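Local coordinates for protein dermonecrotic toxin (Pasteurella multocida, PDB 2EBF) that acts as a mitogenic dermonecrotic toxin that induces bone resorption and is associated with atrophic rhinitis of pigs, this chain being its C-terminal region, at residues R189-A194 against S260-H265; G240-S245 against C254-N259; S266-F271 against G304-F309. One frame throughout, in Å; residues are numbered along the deposited sequence.

Contact 1 of 3, residues R189-A194 against S260-H265; sequences RGYAGA and SLYIGH. With GLC (alpha-D-glucopyranose), chain B; GLC (alpha-D-glucopyranose), chain C.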
loop_
_atom_site.group_PDB
_atom_site.type_symbol
_atom_site.label_atom_id
_atom_site.label_comp_id
_atom_site.label_asym_id
_atom_site.label_seq_id
_atom_site.Cartn_x
_atom_site.Cartn_y
_atom_site.Cartn_z
ATOM N N ARG A 189 -0.433 18.722 15.507
ATOM C CA ARG A 189 -0.337 20.009 16.195
ATOM C C ARG A 189 -0.421 21.171 15.206
ATOM O O ARG A 189 -0.067 22.297 15.536
ATOM C CB ARG A 189 0.971 20.097 16.994
ATOM C CG ARG A 189 1.137 19.035 18.095
ATOM C CD ARG A 189 0.403 19.416 19.361
ATOM N NE ARG A 189 0.535 18.404 20.412
ATOM C CZ ARG A 189 -0.306 17.389 20.607
ATOM N NH1 ARG A 189 -1.363 17.219 19.818
ATOM N NH2 ARG A 189 -0.086 16.535 21.593
ATOM N N GLY A 190 -0.886 20.887 13.996
ATOM C CA GLY A 190 -0.910 21.874 12.925
ATOM C C GLY A 190 -2.182 22.691 12.881
ATOM O O GLY A 190 -2.821 22.928 13.915
ATOM N N TYR A 191 -2.557 23.100 11.672
ATOM C CA TYR A 191 -3.615 24.080 11.462
ATOM C C TYR A 191 -4.931 23.437 11.030
ATOM O O TYR A 191 -4.979 22.702 10.052
ATOM C CB TYR A 191 -3.146 25.107 10.423
ATOM C CG TYR A 191 -4.124 26.215 10.103
ATOM C CD1 TYR A 191 -4.337 27.263 10.994
ATOM C CD2 TYR A 191 -4.810 26.236 8.888
ATOM C CE1 TYR A 191 -5.227 28.293 10.694
ATOM C CE2 TYR A 191 -5.694 27.255 8.578
ATOM C CZ TYR A 191 -5.898 28.281 9.483
ATOM O OH TYR A 191 -6.781 29.296 9.178
ATOM N N ALA A 192 -5.996 23.725 11.767
ATOM C CA ALA A 192 -7.308 23.154 11.472
ATOM C C ALA A 192 -8.302 24.202 10.982
ATOM O O ALA A 192 -9.484 23.907 10.801
ATOM C CB ALA A 192 -7.850 22.445 12.689
ATOM N N GLY A 193 -7.825 25.423 10.762
ATOM C CA GLY A 193 -8.705 26.536 10.418
ATOM C C GLY A 193 -9.070 26.583 8.947
ATOM O O GLY A 193 -8.781 25.650 8.197
ATOM N N ALA A 194 -9.700 27.682 8.536
ATOM C CA ALA A 194 -10.146 27.843 7.159
ATOM C C ALA A 194 -9.086 28.509 6.289
ATOM O O ALA A 194 -8.207 29.208 6.792
ATOM C CB ALA A 194 -11.450 28.626 7.116
ATOM N N SER A 260 -1.277 35.460 9.178
ATOM C CA SER A 260 -1.087 34.033 8.905
ATOM C C SER A 260 -0.276 33.806 7.632
ATOM O O SER A 260 -0.498 34.475 6.622
ATOM C CB SER A 260 -2.434 33.309 8.809
ATOM O OG SER A 260 -3.119 33.328 10.051
ATOM N N LEU A 261 0.652 32.851 7.695
ATOM C CA LEU A 261 1.477 32.473 6.546
ATOM C C LEU A 261 1.014 31.141 5.961
ATOM O O LEU A 261 0.885 30.147 6.677
ATOM C CB LEU A 261 2.948 32.388 6.954
ATOM C CG LEU A 261 3.986 31.741 6.033
ATOM C CD1 LEU A 261 4.293 32.616 4.832
ATOM C CD2 LEU A 261 5.251 31.445 6.817
ATOM N N TYR A 262 0.773 31.145 4.653
ATOM C CA TYR A 262 0.278 29.982 3.928
ATOM C C TYR A 262 1.337 29.523 2.940
ATOM O O TYR A 262 1.863 30.329 2.165
ATOM C CB TYR A 262 -1.013 30.338 3.189
ATOM C CG TYR A 262 -2.115 30.815 4.107
ATOM C CD1 TYR A 262 -2.178 32.146 4.533
ATOM C CD2 TYR A 262 -3.091 29.937 4.558
ATOM C CE1 TYR A 262 -3.189 32.580 5.386
ATOM C CE2 TYR A 262 -4.102 30.358 5.411
ATOM C CZ TYR A 262 -4.148 31.679 5.820
ATOM O OH TYR A 262 -5.157 32.082 6.664
ATOM N N ILE A 263 1.648 28.227 2.978
ATOM C CA ILE A 263 2.737 27.666 2.188
ATOM C C ILE A 263 2.226 26.585 1.230
ATOM O O ILE A 263 1.452 25.697 1.625
ATOM C CB ILE A 263 3.862 27.117 3.110
ATOM C CG1 ILE A 263 4.493 28.263 3.917
ATOM C CG2 ILE A 263 4.923 26.372 2.303
ATOM C CD1 ILE A 263 5.243 27.822 5.164
ATOM N N GLY A 264 2.669 26.670 -0.025
ATOM C CA GLY A 264 2.286 25.716 -1.064
ATOM C C GLY A 264 3.405 24.807 -1.551
ATOM O O GLY A 264 3.153 23.880 -2.321
ATOM N N HIS A 265 4.638 25.068 -1.117
ATOM C CA HIS A 265 5.773 24.205 -1.450
ATOM C C HIS A 265 5.907 23.142 -0.386
ATOM O O HIS A 265 5.865 23.444 0.802
ATOM C CB HIS A 265 7.084 24.984 -1.508
ATOM C CG HIS A 265 7.047 26.181 -2.401
ATOM N ND1 HIS A 265 7.499 26.149 -3.702
ATOM C CD2 HIS A 265 6.624 27.448 -2.178
ATOM C CE1 HIS A 265 7.352 27.346 -4.245
ATOM N NE2 HIS A 265 6.824 28.151 -3.340
HETATM C C1 GLC B . -3.688 20.427 18.125
HETATM C C2 GLC B . -3.822 19.855 19.537
HETATM C C3 GLC B . -3.892 20.982 20.566
HETATM C C4 GLC B . -2.696 21.929 20.422
HETATM C C5 GLC B . -2.502 22.397 18.981
HETATM C C6 GLC B . -1.141 23.067 18.839
HETATM O O2 GLC B . -4.980 19.010 19.624
HETATM O O3 GLC B . -3.912 20.416 21.879
HETATM O O4 GLC B . -2.884 23.085 21.253
HETATM O O5 GLC B . -2.568 21.316 18.041
HETATM O O6 GLC B . -1.056 23.711 17.562
HETATM C C1 GLC C . -5.047 21.231 16.333
HETATM C C2 GLC C . -5.991 22.403 16.040
HETATM C C3 GLC C . -7.410 22.073 16.511
HETATM C C4 GLC C . -7.895 20.750 15.906
HETATM C C5 GLC C . -6.883 19.611 16.124
HETATM C C6 GLC C . -7.255 18.347 15.340
HETATM O O1 GLC C . -4.904 21.079 17.748
HETATM O O2 GLC C . -5.527 23.613 16.665
HETATM O O3 GLC C . -8.297 23.127 16.126
HETATM O O4 GLC C . -9.178 20.416 16.443
HETATM O O5 GLC C . -5.553 20.011 15.753
HETATM O O6 GLC C . -7.129 18.539 13.919
#
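Arg189 O accepts a 2.7 Å hydrogen bond from O6 of the chain B glucose, at the start of the loop whose Tyr191 goes on to meet Tyr262 of the strand. The two tyrosines approach loosely, Tyr191 OH standing 4.1 Å from Tyr262 OH. Tyr191 OH donates a 2.8 Å hydrogen bond to Ala194 O, which lies at the edge of the Tyr262 ring, near its plane. With CG anti to the backbone N (chi1 -179°), the Tyr191 ring lies alongside the turning loop, and Gly193 N sits over its centre, 3.5 Å above the plane. Gly193 suits the spot, because a beta carbon there would run into Tyr191 OH. Tyrosine suits position 191 because its hydroxyl reaches Ala194 O and closes the loop; Tyr262 contributes a broad ring, its OH near the Tyr191-Ala194 pair but at no bonding distance.

The same loop forms part of a glycan pocket. The bent Arg189 side chain runs beside the chain B glucose, with NH1 3.6 Å from its C2. Ala192 CB comes within 3.5 Å of O3 of the chain C glucose, where a small methyl allows close approach.

Both tyrosines pack on Val206 of strand 205-207, which pairs with strand 260-263 in the antiparallel sheet, while the loop runs from helix 171-180 to strand 205-207.

Contact 2 of 3, residues G240-S245 against C254-N259; sequences GLLRES and CRIIEN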
loop_
_atom_site.group_PDB
_atom_site.type_symbol
_atom_site.label_atom_id
_atom_site.label_comp_id
_atom_site.label_asym_id
_atom_site.label_seq_id
_atom_site.Cartn_x
_atom_site.Cartn_y
_atom_site.Cartn_z
ATOM N N GLY A 240 9.051 40.996 3.284
ATOM C CA GLY A 240 10.106 41.344 2.341
ATOM C C GLY A 240 10.671 40.129 1.635
ATOM O O GLY A 240 10.807 40.128 0.410
ATOM N N LEU A 241 10.984 39.091 2.411
ATOM C CA LEU A 241 11.532 37.840 1.879
ATOM C C LEU A 241 10.630 37.225 0.812
ATOM O O LEU A 241 11.110 36.773 -0.225
ATOM C CB LEU A 241 11.778 36.835 3.004
ATOM C CG LEU A 241 12.753 37.242 4.110
ATOM C CD1 LEU A 241 12.452 36.474 5.375
ATOM C CD2 LEU A 241 14.192 37.027 3.694
ATOM N N LEU A 242 9.325 37.236 1.066
ATOM C CA LEU A 242 8.345 36.700 0.124
ATOM C C LEU A 242 8.182 37.557 -1.136
ATOM O O LEU A 242 8.308 37.051 -2.251
ATOM C CB LEU A 242 6.990 36.491 0.808
ATOM C CG LEU A 242 6.919 35.549 2.016
ATOM C CD1 LEU A 242 5.466 35.289 2.366
ATOM C CD2 LEU A 242 7.660 34.234 1.765
ATOM N N ARG A 243 7.905 38.848 -0.955
ATOM C CA ARG A 243 7.737 39.782 -2.075
ATOM C C ARG A 243 8.938 39.751 -3.024
ATOM O O ARG A 243 8.775 39.743 -4.251
ATOM C CB ARG A 243 7.490 41.202 -1.550
ATOM C CG ARG A 243 7.238 42.255 -2.625
ATOM C CD ARG A 243 6.394 43.422 -2.111
ATOM N NE ARG A 243 6.930 44.036 -0.893
ATOM C CZ ARG A 243 6.381 43.926 0.317
ATOM N NH1 ARG A 243 5.265 43.226 0.494
ATOM N NH2 ARG A 243 6.950 44.524 1.357
ATOM N N GLU A 244 10.136 39.716 -2.449
ATOM C CA GLU A 244 11.360 39.674 -3.235
ATOM C C GLU A 244 11.540 38.325 -3.918
ATOM O O GLU A 244 12.087 38.250 -5.020
ATOM C CB GLU A 244 12.577 40.035 -2.380
ATOM C CG GLU A 244 12.572 41.495 -1.916
ATOM C CD GLU A 244 13.929 42.172 -2.014
ATOM O OE1 GLU A 244 14.790 41.705 -2.797
ATOM O OE2 GLU A 244 14.126 43.191 -1.316
ATOM N N SER A 245 11.075 37.265 -3.263
ATOM C CA SER A 245 11.062 35.937 -3.858
ATOM C C SER A 245 10.154 35.906 -5.085
ATOM O O SER A 245 10.619 35.648 -6.196
ATOM C CB SER A 245 10.625 34.900 -2.828
ATOM O OG SER A 245 11.575 34.800 -1.787
ATOM N N CYS A 254 3.999 31.099 -1.383
ATOM C CA CYS A 254 3.929 31.518 0.008
ATOM C C CYS A 254 3.250 32.873 0.055
ATOM O O CYS A 254 3.636 33.792 -0.674
ATOM C CB CYS A 254 5.324 31.623 0.619
ATOM S SG CYS A 254 6.254 30.095 0.640
ATOM N N ARG A 255 2.227 32.989 0.897
ATOM C CA ARG A 255 1.522 34.250 1.059
ATOM C C ARG A 255 1.127 34.484 2.510
ATOM O O ARG A 255 0.742 33.548 3.217
ATOM C CB ARG A 255 0.281 34.306 0.165
ATOM C CG ARG A 255 -0.110 35.726 -0.238
ATOM C CD ARG A 255 -1.513 35.805 -0.819
ATOM N NE ARG A 255 -1.681 34.976 -2.011
ATOM C CZ ARG A 255 -2.801 34.904 -2.728
ATOM N NH1 ARG A 255 -3.867 35.621 -2.385
ATOM N NH2 ARG A 255 -2.855 34.113 -3.794
ATOM N N ILE A 256 1.243 35.739 2.946
ATOM C CA ILE A 256 0.752 36.153 4.258
ATOM C C ILE A 256 -0.559 36.910 4.094
ATOM O O ILE A 256 -0.652 37.846 3.295
ATOM C CB ILE A 256 1.777 37.021 5.034
ATOM C CG1 ILE A 256 3.073 36.239 5.265
ATOM C CG2 ILE A 256 1.192 37.483 6.378
ATOM C CD1 ILE A 256 4.265 37.105 5.623
ATOM N N ILE A 257 -1.575 36.482 4.837
ATOM C CA ILE A 257 -2.842 37.192 4.909
ATOM C C ILE A 257 -3.223 37.331 6.374
ATOM O O ILE A 257 -3.363 36.329 7.079
ATOM C CB ILE A 257 -3.975 36.476 4.123
ATOM C CG1 ILE A 257 -3.697 36.523 2.617
ATOM C CG2 ILE A 257 -5.338 37.102 4.440
ATOM C CD1 ILE A 257 -4.753 35.853 1.749
ATOM N N GLU A 258 -3.361 38.580 6.823
ATOM C CA GLU A 258 -3.806 38.897 8.180
ATOM C C GLU A 258 -3.098 38.061 9.250
ATOM O O GLU A 258 -3.742 37.297 9.972
ATOM C CB GLU A 258 -5.328 38.738 8.303
ATOM C CG GLU A 258 -6.143 39.838 7.633
ATOM C CD GLU A 258 -7.624 39.753 7.968
ATOM O OE1 GLU A 258 -8.156 40.712 8.575
ATOM O OE2 GLU A 258 -8.254 38.723 7.637
ATOM N N ASN A 259 -1.776 38.197 9.332
ATOM C CA ASN A 259 -0.977 37.563 10.396
ATOM C C ASN A 259 -0.781 36.040 10.269
ATOM O O ASN A 259 -0.185 35.411 11.148
ATOM C CB ASN A 259 -1.530 37.937 11.784
ATOM C CG ASN A 259 -0.540 37.674 12.906
ATOM O OD1 ASN A 259 -0.809 36.876 13.806
ATOM N ND2 ASN A 259 0.610 38.340 12.858
#
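A helix packed on an antiparallel sheet is the setting here: helix 234-248 leads through a short connection into strand 254-257, an outermost strand of the three-stranded sheet, and Leu242 is the side chain that joins them. Over the short segments the two axes approach to 8.9 Å and their directions differ by 134°, so the helix lies aslant of the strand.

Leu242 reaches across with both methyls. Its CD2 rests against Cys254 CB at 3.7 Å, while CD1 sits 3.9 Å from Ile256 CG1 and equally close to Ile256 CD1. The forked end of leucine thus spans two residues that project from the same side of the strand, CD2 on Cys254, CD1 on Ile256 and also near Cys254. Leu242 and Ile256 cross at about a right angle. With chi1 at -61°, Cys254 SG is anti to its own carbonyl carbon, leaving CB as the atom that meets the leucine.

Arg255, between Cys254 and Ile256 on the strand, points away from the helix and forms a salt bridge with Asp200. Ser245 OG gives a 2.6 Å hydrogen bond to Leu241 O, which also accepts from Ser245 N on the opposite face of its plane. A serine can therefore be buried in the helix with its hydroxyl satisfied. Phe292 of helix 288-300 touches both Leu242 and Cys254.

No hydrogen bond joins 240-245 to 254-259; one residue further along the helix, Gln246 adds a weak one to Cys254 O. The fit thus rests mainly on the shapes of apolar groups and on the exclusion of water.

Contact 3 of 3, residues S266-F271 against G304-F309; sequences SYEEMF and GFEQAF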
loop_
_atom_site.group_PDB
_atom_site.type_symbol
_atom_site.label_atom_id
_atom_site.label_comp_id
_atom_site.label_asym_id
_atom_site.label_seq_id
_atom_site.Cartn_x
_atom_site.Cartn_y
_atom_site.Cartn_z
ATOM N N SER A 266 6.097 21.898 -0.807
ATOM C CA SER A 266 6.222 20.808 0.145
ATOM C C SER A 266 7.549 20.896 0.892
ATOM O O SER A 266 8.538 21.434 0.378
ATOM C CB SER A 266 6.082 19.460 -0.565
ATOM O OG SER A 266 7.202 19.200 -1.393
ATOM N N TYR A 267 7.552 20.384 2.118
ATOM C CA TYR A 267 8.752 20.292 2.937
ATOM C C TYR A 267 9.954 19.802 2.132
ATOM O O TYR A 267 11.023 20.414 2.160
ATOM C CB TYR A 267 8.492 19.345 4.114
ATOM C CG TYR A 267 9.700 19.068 4.975
ATOM C CD1 TYR A 267 10.062 17.765 5.299
ATOM C CD2 TYR A 267 10.478 20.110 5.472
ATOM C CE1 TYR A 267 11.169 17.507 6.101
ATOM C CE2 TYR A 267 11.584 19.867 6.266
ATOM C CZ TYR A 267 11.929 18.573 6.577
ATOM O OH TYR A 267 13.034 18.344 7.366
ATOM N N GLU A 268 9.761 18.703 1.407
ATOM C CA GLU A 268 10.844 18.055 0.665
ATOM C C GLU A 268 11.308 18.871 -0.532
ATOM O O GLU A 268 12.500 18.887 -0.853
ATOM C CB GLU A 268 10.423 16.654 0.214
ATOM C CG GLU A 268 10.223 15.667 1.359
ATOM C CD GLU A 268 8.774 15.554 1.808
ATOM O OE1 GLU A 268 7.933 16.385 1.385
ATOM O OE2 GLU A 268 8.476 14.619 2.586
ATOM N N GLU A 269 10.367 19.540 -1.190
ATOM C CA GLU A 269 10.705 20.437 -2.283
ATOM C C GLU A 269 11.641 21.543 -1.795
ATOM O O GLU A 269 12.670 21.829 -2.418
ATOM C CB GLU A 269 9.448 21.051 -2.888
ATOM C CG GLU A 269 9.754 22.148 -3.901
ATOM C CD GLU A 269 8.524 22.832 -4.430
ATOM O OE1 GLU A 269 8.673 23.870 -5.103
ATOM O OE2 GLU A 269 7.406 22.345 -4.182
ATOM N N MET A 270 11.280 22.159 -0.673
ATOM C CA MET A 270 12.094 23.218 -0.095
ATOM C C MET A 270 13.457 22.711 0.357
ATOM O O MET A 270 14.473 23.355 0.095
ATOM C CB MET A 270 11.361 23.876 1.067
ATOM C CG MET A 270 10.120 24.606 0.642
ATOM S SD MET A 270 9.528 25.639 1.983
ATOM C CE MET A 270 8.177 26.478 1.170
ATOM N N PHE A 271 13.478 21.554 1.013
ATOM C CA PHE A 271 14.717 20.982 1.536
ATOM C C PHE A 271 15.770 20.733 0.455
ATOM O O PHE A 271 16.961 20.962 0.681
ATOM C CB PHE A 271 14.441 19.683 2.290
ATOM C CG PHE A 271 15.670 19.048 2.879
ATOM C CD1 PHE A 271 16.058 19.336 4.185
ATOM C CD2 PHE A 271 16.443 18.167 2.130
ATOM C CE1 PHE A 271 17.193 18.752 4.738
ATOM C CE2 PHE A 271 17.584 17.576 2.672
ATOM C CZ PHE A 271 17.958 17.872 3.984
ATOM N N GLY A 304 7.804 17.293 14.402
ATOM C CA GLY A 304 7.902 16.991 12.976
ATOM C C GLY A 304 7.380 18.179 12.192
ATOM O O GLY A 304 6.540 18.935 12.691
ATOM N N PHE A 305 7.876 18.359 10.970
ATOM C CA PHE A 305 7.513 19.533 10.166
ATOM C C PHE A 305 6.015 19.563 9.909
ATOM O O PHE A 305 5.343 20.580 10.136
ATOM C CB PHE A 305 8.290 19.563 8.844
ATOM C CG PHE A 305 8.091 20.827 8.047
ATOM C CD1 PHE A 305 8.979 21.901 8.180
ATOM C CD2 PHE A 305 7.024 20.944 7.159
ATOM C CE1 PHE A 305 8.800 23.072 7.443
ATOM C CE2 PHE A 305 6.835 22.108 6.424
ATOM C CZ PHE A 305 7.723 23.177 6.565
ATOM N N GLU A 306 5.493 18.434 9.439
ATOM C CA GLU A 306 4.068 18.309 9.163
ATOM C C GLU A 306 3.249 18.352 10.451
ATOM O O GLU A 306 2.190 18.968 10.488
ATOM C CB GLU A 306 3.791 17.025 8.380
ATOM C CG GLU A 306 4.443 17.008 6.996
ATOM C CD GLU A 306 5.853 16.433 6.996
ATOM O OE1 GLU A 306 6.374 16.090 8.080
ATOM O OE2 GLU A 306 6.434 16.314 5.899
ATOM N N GLN A 307 3.749 17.698 11.503
ATOM C CA GLN A 307 3.116 17.735 12.827
ATOM C C GLN A 307 2.866 19.170 13.292
ATOM O O GLN A 307 1.828 19.475 13.880
ATOM C CB GLN A 307 3.985 17.012 13.865
ATOM C CG GLN A 307 3.371 17.011 15.266
ATOM C CD GLN A 307 4.243 16.363 16.318
ATOM O OE1 GLN A 307 3.741 15.843 17.321
ATOM N NE2 GLN A 307 5.548 16.387 16.105
ATOM N N ALA A 308 3.825 20.047 13.002
ATOM C CA ALA A 308 3.787 21.433 13.443
ATOM C C ALA A 308 2.953 22.341 12.539
ATOM O O ALA A 308 2.228 23.212 13.035
ATOM C CB ALA A 308 5.218 21.980 13.562
ATOM N N PHE A 309 3.046 22.133 11.222
ATOM C CA PHE A 309 2.581 23.138 10.256
ATOM C C PHE A 309 1.507 22.711 9.255
ATOM O O PHE A 309 0.835 23.570 8.671
ATOM C CB PHE A 309 3.761 23.693 9.457
ATOM C CG PHE A 309 4.883 24.238 10.298
ATOM C CD1 PHE A 309 6.200 23.864 10.032
ATOM C CD2 PHE A 309 4.634 25.134 11.334
ATOM C CE1 PHE A 309 7.256 24.369 10.783
ATOM C CE2 PHE A 309 5.682 25.645 12.100
ATOM C CZ PHE A 309 6.997 25.266 11.824
HETATM O O HOH W 1 7.792 14.202 5.021
#
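Aromatic stacking dominates this meeting of helices 267-273 and 305-309 at their starts, with Tyr267 and Phe305 forming an offset stack. Their centroids are 4.6 Å apart and the planes are inclined by 20°, and Tyr267 CD2 comes 3.6 Å from Phe305 CD1. Both rings have CG anti to the backbone N (chi1 175° in Tyr267, -173° in Phe305), which extends each toward the other helix. Broad flat rings suit the place, because the short helix axes stay 12.8 Å apart and the side chains must bridge that distance. Two CH-pi contacts strengthen the pair: Phe305 CB stands over the centre of the Tyr267 ring, and Tyr267 CB lies off-centre above the Phe305 ring. Both faces of Phe305 are covered, by Tyr267 on one side and by Phe309 CD1 on the other, and Tyr205 of strand 205-207 meets it edge-to-face.

The polar part is a pair of acids bridged by water. Glu306, its chain bent, turns OE2 to 4.0 Å from Tyr267 CD1, with its carboxylate plane nearly perpendicular to the ring. Glu268 OE2 is 4.2 Å from Glu306 OE2, and one water donates to both oxygens, at 2.6 Å and 2.7 Å respectively. Glu268 OE2 also accepts from Asn465 N.

One capping bond closes the start of helix 267-273: Ser266 OG accepts from Glu269 N, a task its short hydroxyl side chain performs well. Gly304 occupies the N-cap position of helix 305-309.

Two buried carboxylates so near each other would repel if both were charged. The shared water would probably ease this repulsion, as would the Asn465 N-H, which reaches Glu268 alone, although a raised pKa for one acid remains possible.

In the fold
All three contacts belong to the C2 domain of the toxin's C-terminal region, on the same side of the chain's centre. Contacts 1 and 2 have centres about 14 Å apart and share the antiparallel sheet, where strands 254-257 and 260-263 are neighbours; along the chain contact 2 is nested inside the loop closed by contact 1. Contact 3 follows both, its centre about 11 Å from that of contact 1 and 18 Å from that of contact 2. Strand 260-263 runs on into helix 267-273, whose Met270 packs on Ile263, His265 and Cys254. Arg189 N probably bonds Gln307 O, tying the glycan-binding loop to helix 305-309. Sheet, helices and loop thus form one continuous packed unit.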